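Local coordinates for Lin1840 protein (Listeria innocua serovar 6a, PDB 4ZOB) that probably hydrolyses terminal, non-reducing beta-D-glucosyl residues to release beta-D-glucose, as a beta-glucosidase of glycosyl hydrolase family 3, at residues 97-102 / 408-413; 108-113 / 658-663; 266-271 / 298-303; 650-655 / 685-690. The protein carries 1 engineered substitution. One frame throughout, in Å; residues are numbered along the deposited sequence.

Interaction 1: 97-102 / 408-413; sequences KTVFPI and GWNVYG. With LGC (D-glucono-1,5-lactone), chain C.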
# COMPACT_ATOMS: atom_id res chain seq x y z
N LYS A 97 -28.01 -21.78 -8.98
CA LYS A 97 -28.68 -21.52 -10.27
C LYS A 97 -29.51 -20.24 -10.22
O LYS A 97 -29.48 -19.42 -11.14
CB LYS A 97 -29.59 -22.68 -10.67
CG LYS A 97 -28.88 -23.97 -11.02
CD LYS A 97 -28.40 -24.00 -12.45
CE LYS A 97 -27.41 -25.15 -12.62
NZ LYS A 97 -27.06 -25.49 -14.04
N THR A 98 -30.27 -20.06 -9.14
CA THR A 98 -30.78 -18.73 -8.83
C THR A 98 -29.62 -17.88 -8.31
O THR A 98 -29.22 -18.02 -7.14
CB THR A 98 -31.86 -18.79 -7.74
OG1 THR A 98 -32.85 -19.75 -8.10
CG2 THR A 98 -32.53 -17.42 -7.58
N VAL A 99 -29.06 -17.02 -9.17
CA VAL A 99 -27.93 -16.14 -8.80
C VAL A 99 -28.37 -14.86 -8.10
O VAL A 99 -29.22 -14.12 -8.60
CB VAL A 99 -27.09 -15.72 -10.02
CG1 VAL A 99 -25.96 -14.77 -9.61
CG2 VAL A 99 -26.54 -16.95 -10.74
N PHE A 100 -27.75 -14.59 -6.96
CA PHE A 100 -28.01 -13.37 -6.18
C PHE A 100 -26.92 -12.30 -6.42
O PHE A 100 -25.89 -12.57 -7.08
CB PHE A 100 -28.02 -13.72 -4.69
CG PHE A 100 -29.22 -14.52 -4.26
CD1 PHE A 100 -29.36 -15.84 -4.65
CD2 PHE A 100 -30.19 -13.94 -3.45
CE1 PHE A 100 -30.46 -16.56 -4.24
CE2 PHE A 100 -31.30 -14.65 -3.06
CZ PHE A 100 -31.43 -15.96 -3.44
N PRO A 101 -27.11 -11.10 -5.85
CA PRO A 101 -26.07 -10.09 -6.03
C PRO A 101 -24.77 -10.62 -5.52
O PRO A 101 -24.76 -11.42 -4.58
CB PRO A 101 -26.55 -8.89 -5.18
CG PRO A 101 -28.03 -9.04 -5.16
CD PRO A 101 -28.32 -10.54 -5.23
N ILE A 102 -23.69 -10.21 -6.17
CA ILE A 102 -22.33 -10.54 -5.72
C ILE A 102 -22.12 -10.14 -4.25
O ILE A 102 -22.82 -9.23 -3.74
CB ILE A 102 -21.24 -9.88 -6.58
CG1 ILE A 102 -21.51 -8.38 -6.74
CG2 ILE A 102 -21.18 -10.58 -7.92
CD1 ILE A 102 -20.39 -7.59 -7.40
N GLY A 408 -19.24 -12.07 -11.42
CA GLY A 408 -18.17 -13.08 -11.37
C GLY A 408 -18.36 -14.15 -10.30
O GLY A 408 -19.26 -14.07 -9.47
N TRP A 409 -17.51 -15.15 -10.30
CA TRP A 409 -17.71 -16.34 -9.43
C TRP A 409 -19.16 -16.86 -9.50
O TRP A 409 -19.79 -17.20 -8.49
CB TRP A 409 -17.28 -16.04 -7.99
CG TRP A 409 -15.80 -16.17 -7.79
CD1 TRP A 409 -14.90 -15.16 -7.56
CD2 TRP A 409 -15.05 -17.38 -7.85
NE1 TRP A 409 -13.63 -15.67 -7.49
CE2 TRP A 409 -13.69 -17.04 -7.65
CE3 TRP A 409 -15.39 -18.71 -8.08
CZ2 TRP A 409 -12.69 -17.99 -7.64
CZ3 TRP A 409 -14.39 -19.66 -8.06
CH2 TRP A 409 -13.05 -19.31 -7.85
N ASN A 410 -19.68 -16.87 -10.72
CA ASN A 410 -20.96 -17.52 -10.99
C ASN A 410 -20.68 -18.80 -11.72
O ASN A 410 -20.68 -18.81 -12.93
CB ASN A 410 -21.85 -16.67 -11.86
CG ASN A 410 -23.08 -17.43 -12.30
OD1 ASN A 410 -23.56 -18.31 -11.57
ND2 ASN A 410 -23.57 -17.16 -13.51
N VAL A 411 -20.42 -19.88 -11.00
CA VAL A 411 -19.94 -21.10 -11.64
C VAL A 411 -21.10 -21.92 -12.20
O VAL A 411 -20.89 -22.73 -13.09
CB VAL A 411 -19.14 -21.98 -10.63
CG1 VAL A 411 -18.65 -23.29 -11.25
CG2 VAL A 411 -17.93 -21.23 -10.12
N TYR A 412 -22.30 -21.75 -11.66
CA TYR A 412 -23.44 -22.63 -12.03
C TYR A 412 -24.62 -21.89 -12.65
O TYR A 412 -25.45 -22.51 -13.29
CB TYR A 412 -23.89 -23.46 -10.82
CG TYR A 412 -22.82 -24.42 -10.36
CD1 TYR A 412 -22.66 -25.65 -10.98
CD2 TYR A 412 -21.91 -24.07 -9.36
CE1 TYR A 412 -21.67 -26.51 -10.60
CE2 TYR A 412 -20.91 -24.93 -8.98
CZ TYR A 412 -20.80 -26.16 -9.60
OH TYR A 412 -19.81 -27.05 -9.22
N GLY A 413 -24.71 -20.58 -12.45
CA GLY A 413 -25.85 -19.84 -12.96
C GLY A 413 -25.76 -19.71 -14.47
O GLY A 413 -24.68 -19.55 -15.03
C1 LGC C . -9.27 -20.76 -6.39
C2 LGC C . -9.81 -19.70 -5.49
O5 LGC C . -10.01 -21.98 -6.63
O1 LGC C . -8.19 -20.62 -6.98
O2 LGC C . -8.72 -19.17 -4.76
C3 LGC C . -10.77 -20.20 -4.42
O3 LGC C . -11.44 -19.07 -3.79
C4 LGC C . -11.69 -21.28 -5.04
O4 LGC C . -12.60 -21.81 -4.08
C5 LGC C . -10.83 -22.42 -5.56
C6 LGC C . -11.66 -23.60 -6.09
O6 LGC C . -12.79 -23.15 -6.83
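With chi1 at 178°, Val99 places CG2 anti to its carbonyl carbon, and this methyl is what meets Asn410 and Gly413. Asn410 reaches back with CG anti to the main-chain nitrogen, and the two side chains cross at about a right angle. The evidence is a pair of short approaches: Val99 CG2 lies 3.4 Å from Asn410 OD1 and 3.7 Å from Gly413 CA. Lys97 arrives by another route. Its CA-CB bond leads off from 408-413, but a bend at chi2 (-84°) turns the aliphatic chain back, and CE comes to 3.4 Å from Tyr412 O; the ammonium end makes a long, weak ion pair with Glu414. The closest clear contacts are thus those of Val99 CG2 and the aliphatic part of Lys97.

What steadies the Asn410 amide lies within its own loop. Gly413 N donates to Asn410 OD1 (2.7 Å, N-H...O angle 136°), with the donor tilted from the plane of the Asn410 amide, while Asn410 ND2 donates to Gly413 O at 3.0 Å, from above the plane of the Gly413 carbonyl. Both bonds are bent, yet together they fix the rotation of the amide. Tyr412 OH bonds to Ser63 O, and Tyr412 stacks on Tyr96, which ties 408-413 further to the N-terminal domain.

From the same loop Trp409 extends to the bound D-glucono-1,5-lactone, its CH2 3.7 Å from lactone C4, and Asp91, Arg149, Lys191, His192 and Asp270 bond to that sugar. An Asx motif at Asn410 thus shapes a C-terminal-domain loop at the two-domain glucose pocket characteristic of family 3 glycosidases.

Interaction 2: 108-113 / 658-663; sequences CSFDRE and KELKAF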
# COMPACT_ATOMS: atom_id res chain seq x y z
N CYS A 108 -23.35 -3.95 0.75
CA CYS A 108 -24.16 -2.74 0.63
C CYS A 108 -25.63 -2.90 1.10
O CYS A 108 -26.26 -1.92 1.47
CB CYS A 108 -24.10 -2.18 -0.80
SG CYS A 108 -22.43 -1.81 -1.38
N SER A 109 -26.20 -4.11 1.08
CA SER A 109 -27.54 -4.31 1.67
C SER A 109 -27.57 -3.79 3.12
O SER A 109 -28.56 -3.18 3.53
CB SER A 109 -27.97 -5.78 1.60
OG SER A 109 -27.48 -6.50 2.72
N PHE A 110 -26.46 -4.00 3.86
CA PHE A 110 -26.38 -3.73 5.30
C PHE A 110 -27.52 -4.44 6.04
O PHE A 110 -28.09 -3.91 7.01
CB PHE A 110 -26.46 -2.22 5.60
CG PHE A 110 -25.13 -1.53 5.69
CD1 PHE A 110 -24.47 -1.10 4.53
CD2 PHE A 110 -24.54 -1.27 6.91
CE1 PHE A 110 -23.27 -0.43 4.62
CE2 PHE A 110 -23.32 -0.63 6.99
CZ PHE A 110 -22.68 -0.23 5.85
N ASP A 111 -27.83 -5.65 5.56
CA ASP A 111 -29.02 -6.38 5.99
C ASP A 111 -28.71 -7.86 6.13
O ASP A 111 -28.60 -8.58 5.13
CB ASP A 111 -30.17 -6.20 4.98
CG ASP A 111 -31.49 -6.77 5.49
OD1 ASP A 111 -31.86 -6.47 6.65
OD2 ASP A 111 -32.15 -7.50 4.72
N ARG A 112 -28.58 -8.28 7.39
CA ARG A 112 -28.25 -9.66 7.75
C ARG A 112 -29.21 -10.71 7.15
O ARG A 112 -28.76 -11.76 6.67
CB ARG A 112 -28.20 -9.82 9.27
CG ARG A 112 -27.28 -8.84 10.01
CD ARG A 112 -27.42 -8.99 11.50
NE ARG A 112 -26.42 -8.31 12.34
CZ ARG A 112 -26.40 -7.00 12.59
NH1 ARG A 112 -27.27 -6.17 12.01
NH2 ARG A 112 -25.48 -6.50 13.38
N GLU A 113 -30.51 -10.43 7.17
CA GLU A 113 -31.53 -11.41 6.78
C GLU A 113 -31.43 -11.75 5.31
O GLU A 113 -31.33 -12.92 4.97
CB GLU A 113 -32.94 -10.93 7.12
CG GLU A 113 -34.07 -11.77 6.56
CD GLU A 113 -34.21 -13.13 7.23
OE1 GLU A 113 -33.31 -13.57 8.00
OE2 GLU A 113 -35.25 -13.77 6.98
N LYS A 658 -12.99 6.37 13.54
CA LYS A 658 -14.31 5.79 13.65
C LYS A 658 -14.22 4.31 13.38
O LYS A 658 -13.40 3.88 12.56
CB LYS A 658 -15.19 6.35 12.58
CG LYS A 658 -15.85 7.63 12.92
CD LYS A 658 -16.83 7.94 11.82
CE LYS A 658 -17.59 9.19 12.18
NZ LYS A 658 -16.79 10.36 11.84
N GLU A 659 -15.08 3.55 14.06
CA GLU A 659 -15.29 2.15 13.82
C GLU A 659 -16.75 1.86 13.92
O GLU A 659 -17.39 2.20 14.90
CB GLU A 659 -14.53 1.29 14.83
CG GLU A 659 -13.03 1.30 14.59
CD GLU A 659 -12.26 0.45 15.57
OE1 GLU A 659 -12.65 0.36 16.76
OE2 GLU A 659 -11.26 -0.14 15.15
N LEU A 660 -17.27 1.21 12.90
CA LEU A 660 -18.63 0.77 12.92
C LEU A 660 -18.75 -0.30 14.00
O LEU A 660 -17.93 -1.25 14.03
CB LEU A 660 -18.98 0.21 11.55
CG LEU A 660 -20.46 -0.18 11.49
CD1 LEU A 660 -21.30 1.06 11.50
CD2 LEU A 660 -20.80 -1.03 10.28
N LYS A 661 -19.71 -0.14 14.92
CA LYS A 661 -19.93 -1.14 16.01
C LYS A 661 -21.32 -1.69 16.09
O LYS A 661 -21.54 -2.63 16.81
CB LYS A 661 -19.60 -0.55 17.35
CG LYS A 661 -18.17 -0.08 17.50
CD LYS A 661 -17.17 -1.20 17.34
CE LYS A 661 -15.81 -0.66 17.67
NZ LYS A 661 -14.87 -1.84 17.60
N ALA A 662 -22.25 -1.09 15.36
CA ALA A 662 -23.59 -1.60 15.20
C ALA A 662 -24.26 -0.91 14.04
O ALA A 662 -23.94 0.23 13.68
CB ALA A 662 -24.40 -1.36 16.46
N PHE A 663 -25.25 -1.59 13.49
CA PHE A 663 -26.02 -1.12 12.36
C PHE A 663 -27.36 -1.86 12.35
O PHE A 663 -27.41 -3.03 12.74
CB PHE A 663 -25.23 -1.33 11.03
CG PHE A 663 -25.06 -2.79 10.60
CD1 PHE A 663 -26.01 -3.40 9.79
CD2 PHE A 663 -23.94 -3.53 10.98
CE1 PHE A 663 -25.86 -4.72 9.39
CE2 PHE A 663 -23.78 -4.86 10.61
CZ PHE A 663 -24.74 -5.46 9.81
O HOH W 1 -25.92 -4.22 14.96
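Arg112 and Phe110 engage Phe663 from opposite faces of its ring. The cationic contact is a stack: the guanidinium of Arg112 lies flat on the phenyl ring, planes 13° apart, and Arg112 CZ stands 4.0 Å from the ring centroid, over the face, which also makes this a cation-pi pair. An extended chain from CG to NE carries the group there.

One direct hydrogen bond joins the segments. Arg112 NH1 donates to Phe663 O at 3.2 Å and is almost straight (173°), with the oxygen in the guanidinium plane. Water 1 adds a bridge, accepting from Arg112 NH2 (2.8 Å) and from Phe663 N (3.1 Å). Glu163 binds NH2 as well, in a salt bridge, so the guanidinium is fixed both at its face and along its rim.

The aromatic contact is T-shaped: the edge of Phe110 is directed at the Phe663 face, centroids 5.6 Å apart and planes at 89°. Apolar packing completes it, Phe110 CE2 lying 4.2 Å from Leu660 CD2.

The contact thereby docks strand 659-668, at the edge of the fibronectin type III-like sheet, onto the turn between helices 103-109 and 112-128, with Phe159 and Leu160 of helix 158-173 packing on Phe663 and Val641 of strand 638-648 on Phe110.

Interaction 3: 266-271 / 298-303; sequences VLISDW and VDLEMM. With LGC (D-glucono-1,5-lactone), chain C.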
# COMPACT_ATOMS: atom_id res chain seq x y z
N VAL A 266 -11.84 -29.45 9.01
CA VAL A 266 -10.89 -29.66 7.92
C VAL A 266 -10.31 -28.30 7.51
O VAL A 266 -11.03 -27.30 7.43
CB VAL A 266 -11.54 -30.34 6.70
CG1 VAL A 266 -10.53 -30.48 5.57
CG2 VAL A 266 -12.08 -31.71 7.10
N LEU A 267 -8.99 -28.29 7.31
CA LEU A 267 -8.32 -27.13 6.77
C LEU A 267 -7.91 -27.53 5.37
O LEU A 267 -7.00 -28.37 5.21
CB LEU A 267 -7.07 -26.73 7.60
CG LEU A 267 -6.22 -25.62 6.94
CD1 LEU A 267 -7.09 -24.40 6.64
CD2 LEU A 267 -5.00 -25.20 7.74
N ILE A 268 -8.56 -26.92 4.38
CA ILE A 268 -8.31 -27.24 2.98
C ILE A 268 -7.33 -26.23 2.39
O ILE A 268 -7.39 -25.05 2.70
CB ILE A 268 -9.62 -27.33 2.15
CG1 ILE A 268 -9.34 -27.92 0.77
CG2 ILE A 268 -10.31 -25.98 1.99
CD1 ILE A 268 -10.58 -28.15 -0.08
N SER A 269 -6.43 -26.66 1.53
CA SER A 269 -5.63 -25.74 0.77
C SER A 269 -6.42 -25.07 -0.34
O SER A 269 -7.42 -25.57 -0.80
CB SER A 269 -4.44 -26.47 0.19
OG SER A 269 -4.77 -27.13 -0.99
N ASP A 270 -5.98 -23.91 -0.77
CA ASP A 270 -6.51 -23.30 -1.95
C ASP A 270 -5.83 -24.02 -3.11
O ASP A 270 -4.94 -24.82 -2.90
CB ASP A 270 -6.30 -21.78 -1.98
CG ASP A 270 -7.31 -21.06 -2.87
OD1 ASP A 270 -7.89 -21.67 -3.75
OD2 ASP A 270 -7.53 -19.87 -2.72
N TRP A 271 -6.27 -23.72 -4.31
CA TRP A 271 -5.90 -24.51 -5.44
C TRP A 271 -4.43 -24.44 -5.73
O TRP A 271 -3.93 -23.48 -6.23
CB TRP A 271 -6.67 -23.99 -6.63
CG TRP A 271 -6.47 -24.81 -7.81
CD1 TRP A 271 -5.31 -24.97 -8.53
CD2 TRP A 271 -7.42 -25.66 -8.43
NE1 TRP A 271 -5.50 -25.83 -9.54
CE2 TRP A 271 -6.76 -26.28 -9.52
CE3 TRP A 271 -8.73 -25.96 -8.19
CZ2 TRP A 271 -7.39 -27.16 -10.35
CZ3 TRP A 271 -9.36 -26.85 -9.02
CH2 TRP A 271 -8.70 -27.44 -10.08
N VAL A 298 -2.58 -28.56 7.41
CA VAL A 298 -3.40 -28.56 6.22
C VAL A 298 -3.82 -30.02 6.02
O VAL A 298 -2.96 -30.88 5.82
CB VAL A 298 -2.65 -28.01 4.98
CG1 VAL A 298 -3.55 -28.04 3.76
CG2 VAL A 298 -2.23 -26.57 5.22
N ASP A 299 -5.14 -30.27 6.08
CA ASP A 299 -5.73 -31.62 6.04
C ASP A 299 -6.05 -32.13 4.65
O ASP A 299 -6.09 -33.34 4.44
CB ASP A 299 -7.02 -31.66 6.86
CG ASP A 299 -6.79 -31.24 8.31
OD1 ASP A 299 -5.67 -31.54 8.78
OD2 ASP A 299 -7.70 -30.61 8.96
N LEU A 300 -6.27 -31.22 3.70
CA LEU A 300 -6.79 -31.58 2.36
C LEU A 300 -6.13 -30.79 1.22
O LEU A 300 -6.38 -29.63 1.02
CB LEU A 300 -8.32 -31.40 2.36
CG LEU A 300 -9.20 -31.73 1.16
CD1 LEU A 300 -9.03 -33.19 0.81
CD2 LEU A 300 -10.66 -31.44 1.43
N GLU A 301 -5.31 -31.45 0.44
CA GLU A 301 -4.66 -30.82 -0.69
C GLU A 301 -5.55 -30.79 -1.96
O GLU A 301 -6.01 -31.84 -2.46
CB GLU A 301 -3.36 -31.57 -0.97
CG GLU A 301 -2.52 -30.93 -2.06
CD GLU A 301 -1.15 -31.54 -2.14
OE1 GLU A 301 -0.79 -32.40 -1.31
OE2 GLU A 301 -0.44 -31.16 -3.05
N MET A 302 -5.78 -29.57 -2.47
CA MET A 302 -6.70 -29.33 -3.59
C MET A 302 -5.99 -29.40 -4.94
O MET A 302 -5.26 -28.47 -5.33
CB MET A 302 -7.38 -27.96 -3.47
CG MET A 302 -8.33 -27.64 -4.61
SD MET A 302 -9.11 -26.02 -4.50
CE MET A 302 -10.22 -26.18 -3.13
N MET A 303 -6.22 -30.50 -5.64
CA MET A 303 -5.80 -30.67 -7.01
C MET A 303 -4.30 -30.57 -7.29
O MET A 303 -3.92 -30.31 -8.43
CB MET A 303 -6.60 -29.74 -7.91
CG MET A 303 -7.81 -30.47 -8.49
SD MET A 303 -7.31 -31.80 -9.62
CE MET A 303 -6.81 -30.81 -11.04
C1 LGC C . -9.27 -20.76 -6.39
C2 LGC C . -9.81 -19.70 -5.49
O5 LGC C . -10.01 -21.98 -6.63
O1 LGC C . -8.19 -20.62 -6.98
O2 LGC C . -8.72 -19.17 -4.76
C3 LGC C . -10.77 -20.20 -4.42
O3 LGC C . -11.44 -19.07 -3.79
C4 LGC C . -11.69 -21.28 -5.04
O4 LGC C . -12.60 -21.81 -4.08
C5 LGC C . -10.83 -22.42 -5.56
C6 LGC C . -11.66 -23.60 -6.09
O6 LGC C . -12.79 -23.15 -6.83
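Met302 reaches toward Trp271 and Ile268 along an extended chain, CG anti to the backbone N (chi1 179°) and SD anti to CA. Its CB sits 3.6 Å from Ser269 O. CG passes on to the indole, 4.0 Å from Trp271 CE3, and SD then lies 3.7 Å from that same CE3, an oblique Met-aromatic contact; SD is also near C6 of the bound lactone. A bend at chi3 (-70°) swings CE aside, where it meets Ile268 CD1 at 3.6 Å.

Met303 takes a face of the same indole: its CB is 3.8 Å from the centroid of the six-membered ring of Trp271 and 16° off the normal, a CH-pi contact. Trp271 is therefore gripped by two consecutive methionines. Next to it, Asp270 OD2 accepts a very short bond from lactone O2, and its OD1 accepts from Trp271 N.

Polar bonds set the backbones. Ser269 N donates to Leu300 O (3.0 Å), and Ser269 OG accepts from Met302 N (3.0 Å) while donating to Asp270 O. Asp299 OD2, met from above its carboxylate plane, takes Leu267 N and is also salt-bridged to Arg258; Arg331 holds OD1.

A single bridge, Ile268 with Leu300, brings strand 266-268 to the approach to 301-302, the outermost strands of the parallel sheet, closing the TIM barrel; 233-236 flanks 266-268 on its other side, 23-25 flanks 301-302, and helix 322-339 packs outside on Val266 and Leu300.

Interaction 4: 650-655 / 685-690; sequences TASISR and FSFYNH. With MG (magnesium ion), chain E; LGC (D-glucono-1,5-lactone), chain K.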
# COMPACT_ATOMS: atom_id res chain seq x y z
N THR A 650 -8.09 8.79 22.95
CA THR A 650 -6.70 8.61 23.33
C THR A 650 -6.52 7.15 23.72
O THR A 650 -7.40 6.53 24.29
CB THR A 650 -6.25 9.53 24.51
OG1 THR A 650 -6.90 10.82 24.47
CG2 THR A 650 -4.69 9.71 24.47
N ALA A 651 -5.37 6.59 23.40
CA ALA A 651 -5.11 5.21 23.71
C ALA A 651 -3.62 4.89 23.56
O ALA A 651 -2.84 5.72 23.03
CB ALA A 651 -5.95 4.33 22.83
N SER A 652 -3.21 3.72 24.03
CA SER A 652 -1.78 3.32 23.96
C SER A 652 -1.31 2.96 22.51
O SER A 652 -0.15 2.66 22.25
CB SER A 652 -1.53 2.16 24.93
OG SER A 652 -2.21 0.97 24.49
N ILE A 653 -2.25 2.98 21.60
CA ILE A 653 -2.05 2.72 20.17
C ILE A 653 -2.90 3.80 19.47
O ILE A 653 -3.97 4.11 19.97
CB ILE A 653 -2.63 1.33 19.81
CG1 ILE A 653 -1.75 0.20 20.33
CG2 ILE A 653 -2.87 1.19 18.32
CD1 ILE A 653 -0.29 0.28 19.96
N SER A 654 -2.42 4.39 18.37
CA SER A 654 -3.22 5.37 17.66
C SER A 654 -4.41 4.66 17.05
O SER A 654 -4.26 3.75 16.23
CB SER A 654 -2.42 6.12 16.61
OG SER A 654 -3.29 6.92 15.84
N ARG A 655 -5.61 5.09 17.48
CA ARG A 655 -6.88 4.41 17.14
C ARG A 655 -7.67 5.01 15.96
O ARG A 655 -7.55 6.19 15.64
CB ARG A 655 -7.77 4.35 18.38
CG ARG A 655 -7.17 3.62 19.57
CD ARG A 655 -7.16 2.10 19.47
NE ARG A 655 -8.50 1.56 19.48
CZ ARG A 655 -9.01 0.75 18.56
NH1 ARG A 655 -8.28 0.33 17.54
NH2 ARG A 655 -10.27 0.33 18.67
N PHE A 685 -15.49 -1.55 22.91
CA PHE A 685 -14.60 -0.46 23.40
C PHE A 685 -13.20 -0.98 23.44
O PHE A 685 -12.29 -0.28 23.87
CB PHE A 685 -14.97 0.05 24.81
CG PHE A 685 -16.29 0.76 24.86
CD1 PHE A 685 -17.46 0.04 24.76
CD2 PHE A 685 -16.36 2.13 24.96
CE1 PHE A 685 -18.67 0.68 24.78
CE2 PHE A 685 -17.56 2.78 24.97
CZ PHE A 685 -18.71 2.07 24.87
N SER A 686 -13.01 -2.22 23.02
CA SER A 686 -11.69 -2.86 23.19
C SER A 686 -10.86 -2.86 21.95
O SER A 686 -11.37 -2.62 20.92
CB SER A 686 -11.87 -4.28 23.66
OG SER A 686 -12.54 -4.18 24.90
N PHE A 687 -9.56 -3.09 22.11
CA PHE A 687 -8.63 -3.14 20.99
C PHE A 687 -7.46 -4.04 21.33
O PHE A 687 -7.31 -4.45 22.48
CB PHE A 687 -8.15 -1.73 20.63
CG PHE A 687 -7.19 -1.07 21.63
CD1 PHE A 687 -7.68 -0.34 22.69
CD2 PHE A 687 -5.84 -1.10 21.43
CE1 PHE A 687 -6.83 0.32 23.55
CE2 PHE A 687 -4.97 -0.46 22.30
CZ PHE A 687 -5.47 0.25 23.36
N TYR A 688 -6.62 -4.35 20.35
CA TYR A 688 -5.38 -5.06 20.65
C TYR A 688 -4.24 -4.08 20.89
O TYR A 688 -4.01 -3.19 20.08
CB TYR A 688 -4.99 -6.00 19.53
CG TYR A 688 -5.89 -7.18 19.37
CD1 TYR A 688 -7.06 -7.09 18.59
CD2 TYR A 688 -5.61 -8.36 19.99
CE1 TYR A 688 -7.91 -8.16 18.45
CE2 TYR A 688 -6.45 -9.45 19.85
CZ TYR A 688 -7.61 -9.34 19.08
OH TYR A 688 -8.40 -10.44 18.94
N ASN A 689 -3.50 -4.28 21.97
CA ASN A 689 -2.38 -3.41 22.25
C ASN A 689 -1.04 -3.94 21.68
O ASN A 689 -0.98 -4.96 20.98
CB ASN A 689 -2.33 -3.10 23.75
CG ASN A 689 -1.80 -4.25 24.61
OD1 ASN A 689 -1.43 -5.35 24.13
ND2 ASN A 689 -1.74 -3.98 25.92
N HIS A 690 0.04 -3.22 21.96
CA HIS A 690 1.36 -3.53 21.40
C HIS A 690 1.79 -4.92 21.79
O HIS A 690 2.35 -5.63 20.98
CB HIS A 690 2.43 -2.51 21.77
CG HIS A 690 2.12 -1.73 23.02
ND1 HIS A 690 2.80 -1.92 24.21
CD2 HIS A 690 1.23 -0.73 23.25
CE1 HIS A 690 2.33 -1.08 25.11
NE2 HIS A 690 1.38 -0.35 24.56
MG MG E . -8.77 5.52 25.26
C1 LGC K . 6.48 -3.73 17.75
C2 LGC K . 7.31 -4.84 18.38
O5 LGC K . 5.82 -2.68 18.54
O1 LGC K . 6.39 -3.65 16.52
O2 LGC K . 6.81 -6.14 18.03
C3 LGC K . 7.43 -4.78 19.91
O3 LGC K . 8.79 -5.12 20.20
C4 LGC K . 7.08 -3.41 20.53
O4 LGC K . 6.96 -3.49 21.96
C5 LGC K . 5.77 -2.85 19.98
C6 LGC K . 5.36 -1.54 20.70
O6 LGC K . 6.33 -0.46 20.62
O HOH W 2 -9.62 7.62 25.33
O HOH W 3 -10.61 1.32 21.55
O HOH W 4 -7.85 5.74 26.70
O HOH W 5 -10.40 4.69 26.34
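Phe687 is held by Arg655 over one face and by Ser652 at its edge. Arg655 CD stands 4.0 Å from the ring centroid, 18° off the normal, a CH-pi contact. The chain, bent at chi2 and chi3, then folds the guanidinium over the root of the ring: Arg655 CZ is 3.3 Å from Phe687 CB, centred above it. Ser652 OG lies in the ring plane, 3.5 Å from Phe687 CZ. Ala651 CB and Ile653 CG1 approach obliquely, the latter 3.8 Å from Phe687 CE2. No direct hydrogen bond crosses the segments, but water 3 accepts from Arg655 NE (3.0 Å) and donates to Phe685 O.

Both segments belong to the fibronectin type III-like domain, where the loop joining strands 638-648 and 659-668 folds over the short strand 687-688, itself paired antiparallel with 694-695.

A second shell orients these groups. Glu659 makes a salt bridge to Arg655 NH2, and Glu697 bonds to Ser652 OG. At the start of the loop the magnesium ion is bound by Thr650 O (2.0 Å), Asp648 and waters, pinning the backbone just before Ala651. Farther out, the second subunit packs on the loop: Ser654 OG bonds to His280 O of that chain, and Ile244 of the same chain touches Ile653.

Overall arrangement
Interaction 3, 27 residues apart at its closest ends, is nested inside the loops closed by interactions 1 and 2, whose own segments alternate along the chain. Interactions 1 and 3 have centres 24 Å apart and meet the same lactone, one from a C-terminal-domain loop, the other from the TIM barrel. Interaction 2 lies across the chain's centre from interaction 3, centres 32 Å apart, and ties the barrel to the fibronectin type III-like domain. Segments 650-655 and 658-663 adjoin, so interaction 4, 22 Å from interaction 2 between centres, continues that domain toward the magnesium and the second subunit. The barrel and C-terminal domain thus meet at the lactone, while the fibronectin type III-like domain attaches elsewhere.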